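Local coordinates for CCHC-type domain-containing protein (Trypanosoma brucei brucei, PDB 7C45) that trims guide RNAs in the trypanosome as an RNase D ribonuclease, probably acting as a 3'-5' exonuclease, at residues F71-L76 with D81-D86; I131-R136 with W247-I252; N139-M144 with A220-H225. One frame throughout, in Å; residues are numbered along the deposited sequence.

Contact 1 closes first along the chain. It folds the end of strand 70-74 back against helix 80-92 with only four residues between its segments, inside the exonuclease fold. Contact 2 opens next, at helix 124-136, and closes last, at helix 245-251. Contact 3 lies wholly within that span: it opens at the loop 139-144 and closes at helix 212-226. Contacts 2 and 3 touch, with Tyr251 OH beside Gln221 NE2 and Trp247 packed against Tyr222. Together they tie helices 212-226 and 245-251 to helix 124-136 and the loop 139-144 beside the bound RNA. Contact 1 is separate, with its nearest atom about 13 Å from contact 3.

Contact 1: residues F71-L76 with D81-D86; sequences FLFDVL and DVFVKD
Val75 and Phe83 bring the backbones closest, with 6.2 Å between their CA atoms. From strand 70-74 the chain turns through the short helix 75-78 into helix 80-92. Asp74 is at the centre of an inverse gamma turn, with a weak bond from Val75 N to Phe73 O, and it also N-caps the short helix. Three buried side chains make the contact. Phe83 has CG anti to its backbone N (chi1 166°), which sends the ring back toward the strand. Its CE1 edge meets one face of Phe73, 3.5 Å from Phe73 CG and toward the rim. The two rings form an offset edge-to-face pair with planes at 63° and centroids 5.2 Å apart. Val75 comes over a face of the Phe83 ring: its CG2 lies 3.9 Å from that ring's centroid, nearly on the normal, as a CH-pi contact. Phe73 also packs on Leu25 and Ala28 of helix 22-33, and Val75 on Val60 of strand 57-64. The contact is purely apolar and aromatic. Through Phe83 it packs helix 80-92 on the mixed central sheet of the RNase H-like 3'-5' exonuclease fold, by ring fit and without polar bonds between the segments.

Contact 2: residues I131-R136 with W247-I252; sequences IQWKLR and WLERYI
Trp133 and Leu248 form the tight part of this contact. Their CA atoms are 7.4 Å apart, the closest across the two helical segments. The first torsion of Trp133 swings its indole toward helix 245-251, where it lies flat against Leu248. Leu248 CB sits over the five-membered ring, 3.7 Å from its centroid and 4° off the normal, a CH-pi contact. The branch of Leu248 continues along the same indole, with CD1 3.8 Å from Trp133 CD2. At the ring edge, Ile252 CG2 approaches Trp133 CD1 more loosely, at 4.2 Å. The pyrrole N-H, Trp133 NE1, is bonded to Gly253 O, just past the segment. The contact thus joins helix 124-136 of the exonuclease domain to helix 245-251, which leads into the first CCHC zinc knuckle at Cys258. Arg136 NH1, at the end of the first segment, is hydrogen-bonded to Gly265 O within that knuckle. Arg136 NH2 is held by Gln132 OE1 at 2.8 Å, tilted from the carbonyl plane. While Leu248 is buried against the indole face, the solvent side is a single exposed side chain at the indole edge. This is Glu249; its chain bends at chi2 (-98°) and brings CD to 3.7 Å from Trp133 CZ2, beside the six-membered ring. Its carboxylate is turned 72° from the ring plane.

Contact 3: residues N139-M144 with A220-H225; sequences NRRSGM and AQYVEH. With nucleotides of chain B.
Arg141 and Tyr222 meet from opposite directions, guanidinium to phenol ring. At the root of Arg141, CB lies 4.1 Å from O4' of U8 of chain B, the RNA. CG and CD then run extended toward helix 212-226. NE bonds to Glu242 O and NH1 to Gln125 OE1. NH2 makes a salt bridge with Asp237 OD2 and comes 3.3 Å from Tyr222 CZ. The edge of the guanidinium points at the ring, with the two planes 83° apart. Asp237 OD1 is hydrogen-bonded to Tyr222 OH, so one carboxylate fixes both side chains. Residues on either side of Arg141 in the loop contact the RNA. Ser142 OG accepts a nearly straight bond from N3 of U6 of chain B (2.7 Å, 165°), and one face of the Arg140 guanidinium packs on that base, with NH2 3.3 Å from its C5. Met144 N gives a longer bond of 3.3 Å to OP1 of U9 of chain B. Along the chain the loop joins helix 124-136 to helix 144-152, and Arg141 spans from it to Tyr222 of helix 212-226. Gln125 lies on helix 124-136, Asp237 and Glu242 between helices 212-226 and 245-251, and Tyr222 packs edge-to-face with Trp247 of helix 245-251.

Contact 1: residues F71-L76 with D81-D86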
loop_
_atom_site.group_PDB
_atom_site.type_symbol
_atom_site.label_atom_id
_atom_site.label_comp_id
_atom_site.label_asym_id
_atom_site.label_seq_id
_atom_site.Cartn_x
_atom_site.Cartn_y
_atom_site.Cartn_z
ATOM N N PHE A 71 -7.469 7.240 11.850
ATOM C CA PHE A 71 -8.212 6.478 12.853
ATOM C C PHE A 71 -7.487 5.163 13.080
ATOM O O PHE A 71 -7.176 4.463 12.118
ATOM C CB PHE A 71 -9.645 6.209 12.405
ATOM C CG PHE A 71 -10.524 7.447 12.332
ATOM C CD1 PHE A 71 -10.773 8.201 13.462
ATOM C CD2 PHE A 71 -11.144 7.799 11.127
ATOM C CE1 PHE A 71 -11.599 9.310 13.398
ATOM C CE2 PHE A 71 -11.964 8.911 11.043
ATOM C CZ PHE A 71 -12.205 9.661 12.178
ATOM N N LEU A 72 -7.213 4.830 14.336
ATOM C CA LEU A 72 -6.658 3.525 14.676
ATOM C C LEU A 72 -7.773 2.741 15.353
ATOM O O LEU A 72 -8.057 2.950 16.535
ATOM C CB LEU A 72 -5.438 3.642 15.577
ATOM C CG LEU A 72 -4.302 4.506 15.030
ATOM C CD1 LEU A 72 -3.233 4.644 16.080
ATOM C CD2 LEU A 72 -3.743 3.866 13.758
ATOM N N PHE A 73 -8.411 1.857 14.606
ATOM C CA PHE A 73 -9.522 1.096 15.155
ATOM C C PHE A 73 -8.957 -0.041 15.987
ATOM O O PHE A 73 -8.289 -0.925 15.455
ATOM C CB PHE A 73 -10.412 0.550 14.049
ATOM C CG PHE A 73 -11.206 1.602 13.342
ATOM C CD1 PHE A 73 -12.366 2.099 13.911
ATOM C CD2 PHE A 73 -10.798 2.091 12.113
ATOM C CE1 PHE A 73 -13.109 3.065 13.269
ATOM C CE2 PHE A 73 -11.550 3.055 11.450
ATOM C CZ PHE A 73 -12.710 3.533 12.028
ATOM N N ASP A 74 -9.221 -0.014 17.294
ATOM C CA ASP A 74 -8.753 -1.082 18.173
ATOM C C ASP A 74 -9.786 -2.208 18.115
ATOM O O ASP A 74 -10.693 -2.319 18.945
ATOM C CB ASP A 74 -8.529 -0.558 19.585
ATOM C CG ASP A 74 -7.929 -1.602 20.504
ATOM O OD1 ASP A 74 -7.909 -2.781 20.131
ATOM O OD2 ASP A 74 -7.496 -1.245 21.612
ATOM N N VAL A 75 -9.654 -3.046 17.081
ATOM C CA VAL A 75 -10.589 -4.156 16.897
ATOM C C VAL A 75 -10.472 -5.158 18.052
ATOM O O VAL A 75 -11.471 -5.741 18.480
ATOM C CB VAL A 75 -10.338 -4.803 15.510
ATOM C CG1 VAL A 75 -11.206 -6.053 15.302
ATOM C CG2 VAL A 75 -10.616 -3.802 14.407
ATOM N N LEU A 76 -9.266 -5.372 18.575
ATOM C CA LEU A 76 -9.104 -6.305 19.697
ATOM C C LEU A 76 -9.944 -5.861 20.888
ATOM O O LEU A 76 -10.656 -6.668 21.497
ATOM C CB LEU A 76 -7.630 -6.413 20.089
ATOM C CG LEU A 76 -7.236 -7.381 21.197
ATOM C CD1 LEU A 76 -7.520 -8.806 20.748
ATOM C CD2 LEU A 76 -5.773 -7.170 21.621
ATOM N N ASP A 81 -17.188 -8.106 16.338
ATOM C CA ASP A 81 -18.630 -7.948 16.222
ATOM C C ASP A 81 -19.026 -6.487 16.322
ATOM O O ASP A 81 -19.827 -6.004 15.518
ATOM C CB ASP A 81 -19.355 -8.775 17.289
ATOM C CG ASP A 81 -20.870 -8.723 17.146
ATOM O OD1 ASP A 81 -21.389 -8.994 16.052
ATOM O OD2 ASP A 81 -21.536 -8.355 18.119
ATOM N N VAL A 82 -18.460 -5.764 17.281
ATOM C CA VAL A 82 -18.834 -4.361 17.440
ATOM C C VAL A 82 -18.295 -3.536 16.273
ATOM O O VAL A 82 -19.017 -2.735 15.662
ATOM C CB VAL A 82 -18.344 -3.821 18.794
ATOM C CG1 VAL A 82 -18.509 -2.295 18.847
ATOM C CG2 VAL A 82 -19.132 -4.451 19.931
ATOM N N PHE A 83 -17.026 -3.750 15.930
ATOM C CA PHE A 83 -16.381 -2.953 14.885
ATOM C C PHE A 83 -17.080 -3.088 13.530
ATOM O O PHE A 83 -17.283 -2.087 12.828
ATOM C CB PHE A 83 -14.909 -3.359 14.778
ATOM C CG PHE A 83 -14.225 -2.871 13.532
ATOM C CD1 PHE A 83 -13.791 -1.562 13.436
ATOM C CD2 PHE A 83 -14.000 -3.721 12.456
ATOM C CE1 PHE A 83 -13.162 -1.097 12.283
ATOM C CE2 PHE A 83 -13.357 -3.270 11.318
ATOM C CZ PHE A 83 -12.941 -1.947 11.232
ATOM N N VAL A 84 -17.457 -4.303 13.142
ATOM C CA VAL A 84 -17.986 -4.507 11.799
ATOM C C VAL A 84 -19.421 -4.016 11.638
ATOM O O VAL A 84 -19.857 -3.804 10.502
ATOM C CB VAL A 84 -17.918 -5.988 11.384
ATOM C CG1 VAL A 84 -16.484 -6.530 11.454
ATOM C CG2 VAL A 84 -18.828 -6.783 12.235
ATOM N N LYS A 85 -20.152 -3.801 12.737
ATOM C CA LYS A 85 -21.573 -3.463 12.693
ATOM C C LYS A 85 -21.914 -2.440 11.610
ATOM O O LYS A 85 -22.665 -2.735 10.678
ATOM C CB LYS A 85 -22.026 -2.956 14.068
ATOM N N ASP A 86 -21.356 -1.242 11.705
ATOM C CA ASP A 86 -21.557 -0.255 10.650
ATOM C C ASP A 86 -20.400 -0.174 9.660
ATOM O O ASP A 86 -20.618 0.222 8.504
ATOM C CB ASP A 86 -21.814 1.138 11.255
ATOM C CG ASP A 86 -23.231 1.286 11.813
ATOM O OD1 ASP A 86 -24.077 0.393 11.572
ATOM O OD2 ASP A 86 -23.496 2.307 12.477
#

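Contact 2: residues I131-R136 with W247-I252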
loop_
_atom_site.group_PDB
_atom_site.type_symbol
_atom_site.label_atom_id
_atom_site.label_comp_id
_atom_site.label_asym_id
_atom_site.label_seq_id
_atom_site.Cartn_x
_atom_site.Cartn_y
_atom_site.Cartn_z
ATOM N N ILE A 131 2.557 0.056 -13.698
ATOM C CA ILE A 131 3.347 1.054 -14.417
ATOM C C ILE A 131 4.662 0.441 -14.874
ATOM O O ILE A 131 5.052 0.564 -16.042
ATOM C CB ILE A 131 3.569 2.288 -13.528
ATOM C CG1 ILE A 131 2.235 3.023 -13.320
ATOM C CG2 ILE A 131 4.645 3.229 -14.113
ATOM C CD1 ILE A 131 2.285 4.123 -12.278
ATOM N N GLN A 132 5.362 -0.241 -13.962
ATOM C CA GLN A 132 6.605 -0.907 -14.353
ATOM C C GLN A 132 6.371 -1.970 -15.407
ATOM O O GLN A 132 7.242 -2.201 -16.251
ATOM C CB GLN A 132 7.293 -1.553 -13.150
ATOM C CG GLN A 132 7.415 -0.620 -11.995
ATOM C CD GLN A 132 7.932 0.729 -12.403
ATOM O OE1 GLN A 132 8.957 0.850 -13.090
ATOM N NE2 GLN A 132 7.227 1.752 -12.004
ATOM N N TRP A 133 5.233 -2.652 -15.348
ATOM C CA TRP A 133 4.906 -3.642 -16.359
ATOM C C TRP A 133 4.721 -2.990 -17.723
ATOM O O TRP A 133 5.290 -3.450 -18.718
ATOM C CB TRP A 133 3.639 -4.401 -15.956
ATOM C CG TRP A 133 3.153 -5.317 -17.022
ATOM C CD1 TRP A 133 2.106 -5.121 -17.885
ATOM C CD2 TRP A 133 3.742 -6.557 -17.381
ATOM N NE1 TRP A 133 1.996 -6.194 -18.737
ATOM C CE2 TRP A 133 2.987 -7.082 -18.450
ATOM C CE3 TRP A 133 4.820 -7.279 -16.890
ATOM C CZ2 TRP A 133 3.295 -8.303 -19.034
ATOM C CZ3 TRP A 133 5.112 -8.483 -17.463
ATOM C CH2 TRP A 133 4.365 -8.980 -18.535
ATOM N N LYS A 134 3.894 -1.940 -17.796
ATOM C CA LYS A 134 3.635 -1.287 -19.075
ATOM C C LYS A 134 4.914 -0.723 -19.689
ATOM O O LYS A 134 5.107 -0.789 -20.906
ATOM C CB LYS A 134 2.606 -0.167 -18.907
ATOM C CG LYS A 134 2.347 0.618 -20.164
ATOM C CD LYS A 134 1.115 1.468 -20.028
ATOM C CE LYS A 134 0.800 2.167 -21.334
ATOM N NZ LYS A 134 0.212 1.162 -22.256
ATOM N N LEU A 135 5.791 -0.157 -18.866
ATOM C CA LEU A 135 7.007 0.460 -19.379
ATOM C C LEU A 135 8.146 -0.536 -19.592
ATOM O O LEU A 135 8.968 -0.325 -20.478
ATOM C CB LEU A 135 7.495 1.556 -18.433
ATOM C CG LEU A 135 6.541 2.721 -18.207
ATOM C CD1 LEU A 135 7.061 3.673 -17.157
ATOM C CD2 LEU A 135 6.274 3.438 -19.503
ATOM N N ARG A 136 8.241 -1.593 -18.778
ATOM C CA ARG A 136 9.456 -2.402 -18.736
ATOM C C ARG A 136 9.231 -3.908 -18.659
ATOM O O ARG A 136 10.220 -4.654 -18.651
ATOM C CB ARG A 136 10.329 -1.996 -17.539
ATOM C CG ARG A 136 10.631 -0.534 -17.419
ATOM C CD ARG A 136 10.893 -0.193 -15.978
ATOM N NE ARG A 136 11.823 -1.127 -15.389
ATOM C CZ ARG A 136 12.096 -1.198 -14.090
ATOM N NH1 ARG A 136 12.982 -2.081 -13.653
ATOM N NH2 ARG A 136 11.479 -0.409 -13.220
ATOM N N TRP A 247 -2.341 -11.960 -15.252
ATOM C CA TRP A 247 -3.307 -10.918 -14.900
ATOM C C TRP A 247 -2.867 -9.556 -15.432
ATOM O O TRP A 247 -3.701 -8.762 -15.868
ATOM C CB TRP A 247 -3.514 -10.859 -13.391
ATOM C CG TRP A 247 -4.287 -12.017 -12.876
ATOM C CD1 TRP A 247 -4.724 -13.106 -13.586
ATOM C CD2 TRP A 247 -4.752 -12.192 -11.543
ATOM N NE1 TRP A 247 -5.407 -13.962 -12.755
ATOM C CE2 TRP A 247 -5.442 -13.422 -11.505
ATOM C CE3 TRP A 247 -4.640 -11.438 -10.382
ATOM C CZ2 TRP A 247 -6.023 -13.905 -10.334
ATOM C CZ3 TRP A 247 -5.211 -11.930 -9.223
ATOM C CH2 TRP A 247 -5.885 -13.152 -9.207
ATOM N N LEU A 248 -1.570 -9.264 -15.396
ATOM C CA LEU A 248 -1.081 -8.009 -15.966
ATOM C C LEU A 248 -1.394 -7.938 -17.455
ATOM O O LEU A 248 -1.891 -6.917 -17.955
ATOM C CB LEU A 248 0.420 -7.878 -15.722
ATOM C CG LEU A 248 0.807 -7.485 -14.286
ATOM C CD1 LEU A 248 2.273 -7.687 -14.010
ATOM C CD2 LEU A 248 0.449 -6.054 -14.000
ATOM N N GLU A 249 -1.102 -9.023 -18.177
ATOM C CA GLU A 249 -1.416 -9.055 -19.605
ATOM C C GLU A 249 -2.898 -8.793 -19.841
ATOM O O GLU A 249 -3.263 -8.057 -20.765
ATOM C CB GLU A 249 -1.003 -10.399 -20.221
ATOM C CG GLU A 249 0.485 -10.738 -20.118
ATOM C CD GLU A 249 1.282 -10.405 -21.385
ATOM O OE1 GLU A 249 0.796 -9.583 -22.193
ATOM O OE2 GLU A 249 2.392 -10.959 -21.553
ATOM N N ARG A 250 -3.763 -9.358 -18.994
ATOM C CA ARG A 250 -5.203 -9.249 -19.199
ATOM C C ARG A 250 -5.726 -7.853 -18.872
ATOM O O ARG A 250 -6.456 -7.249 -19.666
ATOM C CB ARG A 250 -5.918 -10.295 -18.350
ATOM C CG ARG A 250 -7.411 -10.124 -18.281
ATOM C CD ARG A 250 -7.973 -11.268 -17.450
ATOM N NE ARG A 250 -9.409 -11.165 -17.254
ATOM C CZ ARG A 250 -10.110 -12.004 -16.503
ATOM N NH1 ARG A 250 -11.419 -11.846 -16.372
ATOM N NH2 ARG A 250 -9.493 -12.996 -15.874
ATOM N N TYR A 251 -5.373 -7.325 -17.704
ATOM C CA TYR A 251 -5.968 -6.081 -17.231
ATOM C C TYR A 251 -5.223 -4.836 -17.690
ATOM O O TYR A 251 -5.849 -3.787 -17.879
ATOM C CB TYR A 251 -6.049 -6.091 -15.698
ATOM C CG TYR A 251 -7.056 -7.103 -15.199
ATOM C CD1 TYR A 251 -8.395 -6.756 -15.049
ATOM C CD2 TYR A 251 -6.683 -8.408 -14.909
ATOM C CE1 TYR A 251 -9.332 -7.678 -14.626
ATOM C CE2 TYR A 251 -7.616 -9.335 -14.468
ATOM C CZ TYR A 251 -8.936 -8.964 -14.333
ATOM O OH TYR A 251 -9.870 -9.881 -13.916
ATOM N N ILE A 252 -3.909 -4.918 -17.851
ATOM C CA ILE A 252 -3.102 -3.774 -18.236
ATOM C C ILE A 252 -2.747 -3.813 -19.718
ATOM O O ILE A 252 -2.726 -2.777 -20.382
ATOM C CB ILE A 252 -1.830 -3.702 -17.361
ATOM C CG1 ILE A 252 -2.174 -3.798 -15.861
ATOM C CG2 ILE A 252 -1.089 -2.415 -17.623
ATOM C CD1 ILE A 252 -3.132 -2.725 -15.386
#

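Contact 3: residues N139-M144 with A220-H225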
loop_
_atom_site.group_PDB
_atom_site.type_symbol
_atom_site.label_atom_id
_atom_site.label_comp_id
_atom_site.label_asym_id
_atom_site.label_seq_id
_atom_site.Cartn_x
_atom_site.Cartn_y
_atom_site.Cartn_z
ATOM N N ASN A 139 7.259 -7.169 -13.264
ATOM C CA ASN A 139 6.102 -7.508 -12.433
ATOM C C ASN A 139 6.433 -7.580 -10.940
ATOM O O ASN A 139 5.653 -8.129 -10.169
ATOM C CB ASN A 139 5.467 -8.825 -12.882
ATOM C CG ASN A 139 6.290 -10.039 -12.494
ATOM O OD1 ASN A 139 7.521 -9.969 -12.420
ATOM N ND2 ASN A 139 5.608 -11.157 -12.233
ATOM N N ARG A 140 7.552 -7.014 -10.526
ATOM C CA ARG A 140 7.937 -6.990 -9.121
ATOM C C ARG A 140 6.978 -6.148 -8.275
ATOM O O ARG A 140 6.555 -5.067 -8.675
ATOM C CB ARG A 140 9.349 -6.428 -9.014
ATOM C CG ARG A 140 9.917 -6.271 -7.633
ATOM C CD ARG A 140 11.357 -5.815 -7.752
ATOM N NE ARG A 140 12.099 -5.974 -6.510
ATOM C CZ ARG A 140 13.424 -5.955 -6.434
ATOM N NH1 ARG A 140 14.028 -6.105 -5.265
ATOM N NH2 ARG A 140 14.144 -5.790 -7.537
ATOM N N ARG A 141 6.676 -6.640 -7.079
ATOM C CA ARG A 141 6.034 -5.839 -6.042
ATOM C C ARG A 141 7.111 -5.156 -5.213
ATOM O O ARG A 141 7.935 -5.825 -4.580
ATOM C CB ARG A 141 5.154 -6.699 -5.134
ATOM C CG ARG A 141 3.928 -7.287 -5.785
ATOM C CD ARG A 141 3.163 -8.133 -4.749
ATOM N NE ARG A 141 1.978 -8.772 -5.309
ATOM C CZ ARG A 141 0.766 -8.231 -5.277
ATOM N NH1 ARG A 141 0.573 -7.048 -4.685
ATOM N NH2 ARG A 141 -0.244 -8.874 -5.812
ATOM N N SER A 142 7.089 -3.837 -5.194
ATOM C CA SER A 142 8.043 -3.080 -4.403
ATOM C C SER A 142 7.435 -2.706 -3.062
ATOM O O SER A 142 6.222 -2.551 -2.930
ATOM C CB SER A 142 8.505 -1.834 -5.157
ATOM O OG SER A 142 9.252 -2.242 -6.285
ATOM N N GLY A 143 8.294 -2.601 -2.060
ATOM C CA GLY A 143 7.853 -2.230 -0.735
ATOM C C GLY A 143 7.501 -0.750 -0.662
ATOM O O GLY A 143 7.832 0.047 -1.528
ATOM N N MET A 144 6.829 -0.390 0.429
ATOM C CA MET A 144 6.349 0.972 0.616
ATOM C C MET A 144 7.476 1.997 0.536
ATOM O O MET A 144 7.300 3.083 -0.028
ATOM C CB MET A 144 5.636 1.060 1.967
ATOM C CG MET A 144 5.204 2.427 2.387
ATOM S SD MET A 144 3.913 3.131 1.360
ATOM C CE MET A 144 2.470 2.335 2.069
ATOM N N ALA A 220 -9.778 -5.613 -8.187
ATOM C CA ALA A 220 -10.994 -6.374 -7.900
ATOM C C ALA A 220 -10.760 -7.865 -8.075
ATOM O O ALA A 220 -11.341 -8.671 -7.345
ATOM C CB ALA A 220 -12.145 -5.932 -8.788
ATOM N N GLN A 221 -9.920 -8.245 -9.040
ATOM C CA GLN A 221 -9.579 -9.653 -9.206
ATOM C C GLN A 221 -8.853 -10.186 -7.975
ATOM O O GLN A 221 -9.079 -11.322 -7.558
ATOM C CB GLN A 221 -8.711 -9.829 -10.452
ATOM C CG GLN A 221 -8.352 -11.276 -10.785
ATOM C CD GLN A 221 -9.584 -12.138 -10.967
ATOM O OE1 GLN A 221 -9.891 -12.983 -10.124
ATOM N NE2 GLN A 221 -10.311 -11.914 -12.058
ATOM N N TYR A 222 -7.940 -9.394 -7.418
ATOM C CA TYR A 222 -7.248 -9.801 -6.193
ATOM C C TYR A 222 -8.222 -9.959 -5.036
ATOM O O TYR A 222 -8.099 -10.898 -4.232
ATOM C CB TYR A 222 -6.153 -8.798 -5.846
ATOM C CG TYR A 222 -4.889 -9.115 -6.576
ATOM C CD1 TYR A 222 -4.078 -10.159 -6.162
ATOM C CD2 TYR A 222 -4.514 -8.390 -7.695
ATOM C CE1 TYR A 222 -2.932 -10.492 -6.861
ATOM C CE2 TYR A 222 -3.360 -8.711 -8.402
ATOM C CZ TYR A 222 -2.568 -9.759 -7.979
ATOM O OH TYR A 222 -1.422 -10.103 -8.674
ATOM N N VAL A 223 -9.201 -9.054 -4.933
ATOM C CA VAL A 223 -10.173 -9.179 -3.846
ATOM C C VAL A 223 -11.036 -10.424 -4.050
ATOM O O VAL A 223 -11.359 -11.130 -3.098
ATOM C CB VAL A 223 -11.017 -7.896 -3.711
ATOM C CG1 VAL A 223 -12.082 -8.063 -2.619
ATOM C CG2 VAL A 223 -10.122 -6.712 -3.348
ATOM N N GLU A 224 -11.409 -10.724 -5.298
ATOM C CA GLU A 224 -12.155 -11.954 -5.554
ATOM C C GLU A 224 -11.355 -13.179 -5.145
ATOM O O GLU A 224 -11.909 -14.165 -4.652
ATOM C CB GLU A 224 -12.519 -12.048 -7.033
ATOM C CG GLU A 224 -13.609 -11.094 -7.469
ATOM C CD GLU A 224 -14.938 -11.407 -6.813
ATOM O OE1 GLU A 224 -15.427 -12.552 -6.967
ATOM O OE2 GLU A 224 -15.478 -10.510 -6.133
ATOM N N HIS A 225 -10.051 -13.150 -5.382
ATOM C CA HIS A 225 -9.205 -14.304 -5.100
ATOM C C HIS A 225 -9.005 -14.492 -3.596
ATOM O O HIS A 225 -9.028 -15.626 -3.098
ATOM C CB HIS A 225 -7.862 -14.127 -5.806
ATOM C CG HIS A 225 -7.031 -15.368 -5.859
ATOM N ND1 HIS A 225 -6.289 -15.818 -4.787
ATOM C CD2 HIS A 225 -6.830 -16.258 -6.859
ATOM C CE1 HIS A 225 -5.661 -16.929 -5.132
ATOM N NE2 HIS A 225 -5.981 -17.220 -6.378
ATOM P P U B 6 18.883 -3.915 -4.546
ATOM O OP1 U B 6 19.685 -4.364 -3.394
ATOM O OP2 U B 6 18.443 -4.897 -5.558
ATOM O "O5'" U B 6 17.565 -3.211 -4.020
ATOM C "C5'" U B 6 17.620 -2.142 -3.093
ATOM C "C4'" U B 6 16.297 -1.987 -2.383
ATOM O "O4'" U B 6 15.310 -1.482 -3.318
ATOM C "C3'" U B 6 15.706 -3.274 -1.806
ATOM O "O3'" U B 6 14.952 -2.934 -0.653
ATOM C "C2'" U B 6 14.746 -3.718 -2.904
ATOM O "O2'" U B 6 13.685 -4.549 -2.488
ATOM C "C1'" U B 6 14.224 -2.381 -3.399
ATOM N N1 U B 6 13.754 -2.410 -4.782
ATOM C C2 U B 6 12.391 -2.367 -4.971
ATOM O O2 U B 6 11.590 -2.314 -4.053
ATOM N N3 U B 6 11.987 -2.367 -6.280
ATOM C C4 U B 6 12.801 -2.433 -7.380
ATOM O O4 U B 6 12.276 -2.438 -8.498
ATOM C C5 U B 6 14.203 -2.493 -7.093
ATOM C C6 U B 6 14.640 -2.486 -5.833
ATOM P P U B 8 10.363 -7.122 -0.202
ATOM O OP1 U B 8 10.834 -8.484 0.133
ATOM O OP2 U B 8 10.994 -6.429 -1.353
ATOM O "O5'" U B 8 8.792 -7.226 -0.349
ATOM C "C5'" U B 8 8.084 -6.397 -1.247
ATOM C "C4'" U B 8 6.609 -6.640 -1.129
ATOM O "O4'" U B 8 6.318 -8.024 -1.430
ATOM C "C3'" U B 8 5.992 -6.422 0.241
ATOM O "O3'" U B 8 5.729 -5.056 0.485
ATOM C "C2'" U B 8 4.737 -7.278 0.173
ATOM O "O2'" U B 8 3.721 -6.625 -0.585
ATOM C "C1'" U B 8 5.238 -8.467 -0.648
ATOM N N1 U B 8 5.738 -9.585 0.187
ATOM C C2 U B 8 4.810 -10.448 0.708
ATOM O O2 U B 8 3.618 -10.285 0.549
ATOM N N3 U B 8 5.342 -11.483 1.450
ATOM C C4 U B 8 6.694 -11.708 1.654
ATOM O O4 U B 8 7.063 -12.676 2.326
ATOM C C5 U B 8 7.585 -10.772 1.045
ATOM C C6 U B 8 7.083 -9.759 0.337
ATOM P P U B 9 5.733 -4.480 1.985
ATOM O OP1 U B 9 5.485 -3.022 1.858
ATOM O OP2 U B 9 6.976 -4.970 2.623
ATOM O "O5'" U B 9 4.508 -5.231 2.666
ATOM C "C5'" U B 9 3.179 -4.727 2.591
ATOM C "C4'" U B 9 2.148 -5.633 3.243
ATOM O "O4'" U B 9 2.255 -6.993 2.765
ATOM C "C3'" U B 9 2.193 -5.780 4.755
ATOM O "O3'" U B 9 1.644 -4.672 5.426
ATOM C "C2'" U B 9 1.426 -7.075 4.987
ATOM O "O2'" U B 9 0.018 -6.876 4.910
ATOM C "C1'" U B 9 1.859 -7.893 3.777
ATOM N N1 U B 9 2.995 -8.776 4.093
ATOM C C2 U B 9 2.744 -9.935 4.829
ATOM O O2 U B 9 1.645 -10.267 5.227
ATOM N N3 U B 9 3.838 -10.713 5.094
ATOM C C4 U B 9 5.139 -10.456 4.712
ATOM O O4 U B 9 6.019 -11.253 5.030
ATOM C C5 U B 9 5.317 -9.243 3.964
ATOM C C6 U B 9 4.267 -8.458 3.685
#